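Local coordinates for protein lysyl oxidase (PDB 1W7C) that probably oxidises primary amines, including the side-chain amines of lysines, to aldehydes with the help of copper and a topaquinone cofactor, at residues 454-459 with 492-497. Residues are numbered along the deposited sequence; the frame is centred on the assembly and turned at random.
Sequences VSVRAA and LNYKVD. With CA (calcium ion), chain D.
Strands 454-458 and 492-497 run nearly antiparallel, 159° between their directions, with axes 10.2 Å apart, the spacing of two facing layers in the beta sandwich that forms the catalytic domain of copper amine oxidases. Strand 454-458 is hydrogen-bonded between strands 440-446 and 670-678, while 492-497 lies between 329-344 and 642-654, and buried side chains fill the gap between the layers. Val454 and Tyr494 approach from opposite directions: CG1 of Val454 sits over one face of the ring, 3.9 Å from its centroid in a CH-pi contact, shifted toward the rim so that CE2 of Tyr494 is its closest atom at 3.5 Å. A chi1 of 175° places this methyl over the ring, while CG2, beside the backbone N, stays more than 4.2 Å from it. Beside it, Val456 and Leu492 meet tip to tip: both valine methyls touch CD2 of the leucine, Val456 CG2 the nearer at 3.8 Å. Tyrosine suits its place because its ring is apolar enough for the core, yet its hydroxyl reaches the opposite strand's backbone through a bridging water. With a phenylalanine in place of Tyr494, that water would probably lose its hydroxyl partner, and with it the link from strand 492-497 to Ser455 O. Farther along the same strand, near its C-terminal end, Asp497 OD1 binds a calcium ion at 2.3 Å, a site completed by Leu498, Asp499, Asp643, Ile644 and a water. The bridging water between the layers donates to Ser455 O at 2.8 Å and is also hydrogen-bonded to Tyr494 OH at 2.8 Å.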
loop_
_atom_site.group_PDB
_atom_site.type_symbol
_atom_site.label_atom_id
_atom_site.label_comp_id
_atom_site.label_asym_id
_atom_site.label_seq_id
_atom_site.Cartn_x
_atom_site.Cartn_y
_atom_site.Cartn_z
ATOM N N VAL A 454 2.700 2.395 9.870
ATOM C CA VAL A 454 4.116 2.692 9.902
ATOM C C VAL A 454 4.630 2.508 8.478
ATOM O O VAL A 454 4.430 1.442 7.894
ATOM C CB VAL A 454 4.830 1.757 10.859
ATOM C CG1 VAL A 454 6.339 1.978 10.815
ATOM C CG2 VAL A 454 4.323 1.895 12.249
ATOM N N SER A 455 5.305 3.525 7.933
ATOM C CA SER A 455 5.808 3.387 6.581
ATOM C C SER A 455 7.147 4.053 6.378
ATOM O O SER A 455 7.559 4.957 7.130
ATOM C CB SER A 455 4.811 3.943 5.581
ATOM O OG SER A 455 4.682 5.335 5.672
ATOM N N VAL A 456 7.816 3.617 5.320
ATOM C CA VAL A 456 9.034 4.240 4.851
ATOM C C VAL A 456 8.993 4.343 3.332
ATOM O O VAL A 456 8.435 3.469 2.658
ATOM C CB VAL A 456 10.292 3.459 5.319
ATOM C CG1 VAL A 456 10.342 2.063 4.760
ATOM C CG2 VAL A 456 11.566 4.191 4.998
ATOM N N ARG A 457 9.581 5.423 2.813
ATOM C CA ARG A 457 9.841 5.561 1.385
ATOM C C ARG A 457 11.299 5.983 1.222
ATOM O O ARG A 457 11.826 6.721 2.050
ATOM C CB ARG A 457 8.923 6.614 0.756
ATOM C CG ARG A 457 7.429 6.260 0.894
ATOM C CD ARG A 457 6.552 7.355 0.380
ATOM N NE ARG A 457 5.125 7.048 0.458
ATOM C CZ ARG A 457 4.452 6.336 -0.452
ATOM N NH1 ARG A 457 5.037 5.867 -1.529
ATOM N NH2 ARG A 457 3.144 6.129 -0.296
ATOM N N ALA A 458 11.938 5.561 0.146
ATOM C CA ALA A 458 13.333 5.932 -0.120
ATOM C C ALA A 458 13.443 6.762 -1.421
ATOM O O ALA A 458 12.678 6.579 -2.411
ATOM C CB ALA A 458 14.174 4.696 -0.230
ATOM N N ALA A 459 14.406 7.640 -1.459
ATOM C CA ALA A 459 14.686 8.424 -2.659
ATOM C C ALA A 459 16.209 8.699 -2.594
ATOM O O ALA A 459 16.958 8.165 -1.734
ATOM C CB ALA A 459 13.849 9.763 -2.727
ATOM N N LEU A 492 14.642 -2.775 7.051
ATOM C CA LEU A 492 14.463 -1.898 8.227
ATOM C C LEU A 492 13.790 -2.751 9.304
ATOM O O LEU A 492 12.824 -3.443 9.003
ATOM C CB LEU A 492 13.549 -0.686 7.930
ATOM C CG LEU A 492 14.058 0.369 6.996
ATOM C CD1 LEU A 492 13.837 -0.033 5.559
ATOM C CD2 LEU A 492 13.379 1.715 7.284
ATOM N N ASN A 493 14.255 -2.648 10.544
ATOM C CA ASN A 493 13.688 -3.356 11.691
ATOM C C ASN A 493 13.003 -2.360 12.606
ATOM O O ASN A 493 13.595 -1.344 12.968
ATOM C CB ASN A 493 14.782 -4.082 12.474
ATOM C CG ASN A 493 14.238 -4.971 13.545
ATOM O OD1 ASN A 493 14.466 -4.722 14.732
ATOM N ND2 ASN A 493 13.557 -6.065 13.151
ATOM N N TYR A 494 11.770 -2.687 12.999
ATOM C CA TYR A 494 11.036 -1.920 13.993
ATOM C C TYR A 494 10.743 -2.778 15.224
ATOM O O TYR A 494 10.236 -3.881 15.136
ATOM C CB TYR A 494 9.709 -1.448 13.416
ATOM C CG TYR A 494 9.815 -0.418 12.299
ATOM C CD1 TYR A 494 10.066 -0.834 10.998
ATOM C CD2 TYR A 494 9.653 0.926 12.533
ATOM C CE1 TYR A 494 10.180 0.099 9.974
ATOM C CE2 TYR A 494 9.749 1.843 11.541
ATOM C CZ TYR A 494 10.006 1.421 10.249
ATOM O OH TYR A 494 10.067 2.344 9.224
ATOM N N LYS A 495 11.034 -2.221 16.393
ATOM C CA LYS A 495 10.627 -2.812 17.662
ATOM C C LYS A 495 9.208 -2.343 17.953
ATOM O O LYS A 495 8.972 -1.134 18.112
ATOM C CB LYS A 495 11.573 -2.386 18.772
ATOM C CG LYS A 495 11.330 -3.077 20.087
ATOM C CD LYS A 495 12.237 -2.479 21.161
ATOM C CE LYS A 495 12.139 -3.220 22.507
ATOM N NZ LYS A 495 12.951 -2.477 23.535
ATOM N N VAL A 496 8.257 -3.271 17.970
ATOM C CA VAL A 496 6.852 -2.960 18.148
ATOM C C VAL A 496 6.402 -3.668 19.422
ATOM O O VAL A 496 5.978 -4.837 19.408
ATOM C CB VAL A 496 6.014 -3.435 16.918
ATOM C CG1 VAL A 496 4.567 -3.026 17.059
ATOM C CG2 VAL A 496 6.571 -2.899 15.597
ATOM N N ASP A 497 6.516 -2.973 20.540
ATOM C CA ASP A 497 6.189 -3.553 21.830
ATOM C C ASP A 497 4.724 -3.256 22.129
ATOM O O ASP A 497 4.355 -2.431 22.963
ATOM C CB ASP A 497 7.138 -3.041 22.903
ATOM C CG ASP A 497 6.886 -3.631 24.241
ATOM O OD1 ASP A 497 6.110 -4.644 24.341
ATOM O OD2 ASP A 497 7.472 -3.145 25.247
HETATM CA CA CA D . 4.523 -6.172 24.914
HETATM O O HOH W 1 8.630 4.709 9.651
HETATM O O HOH W 2 2.819 -7.818 25.426
#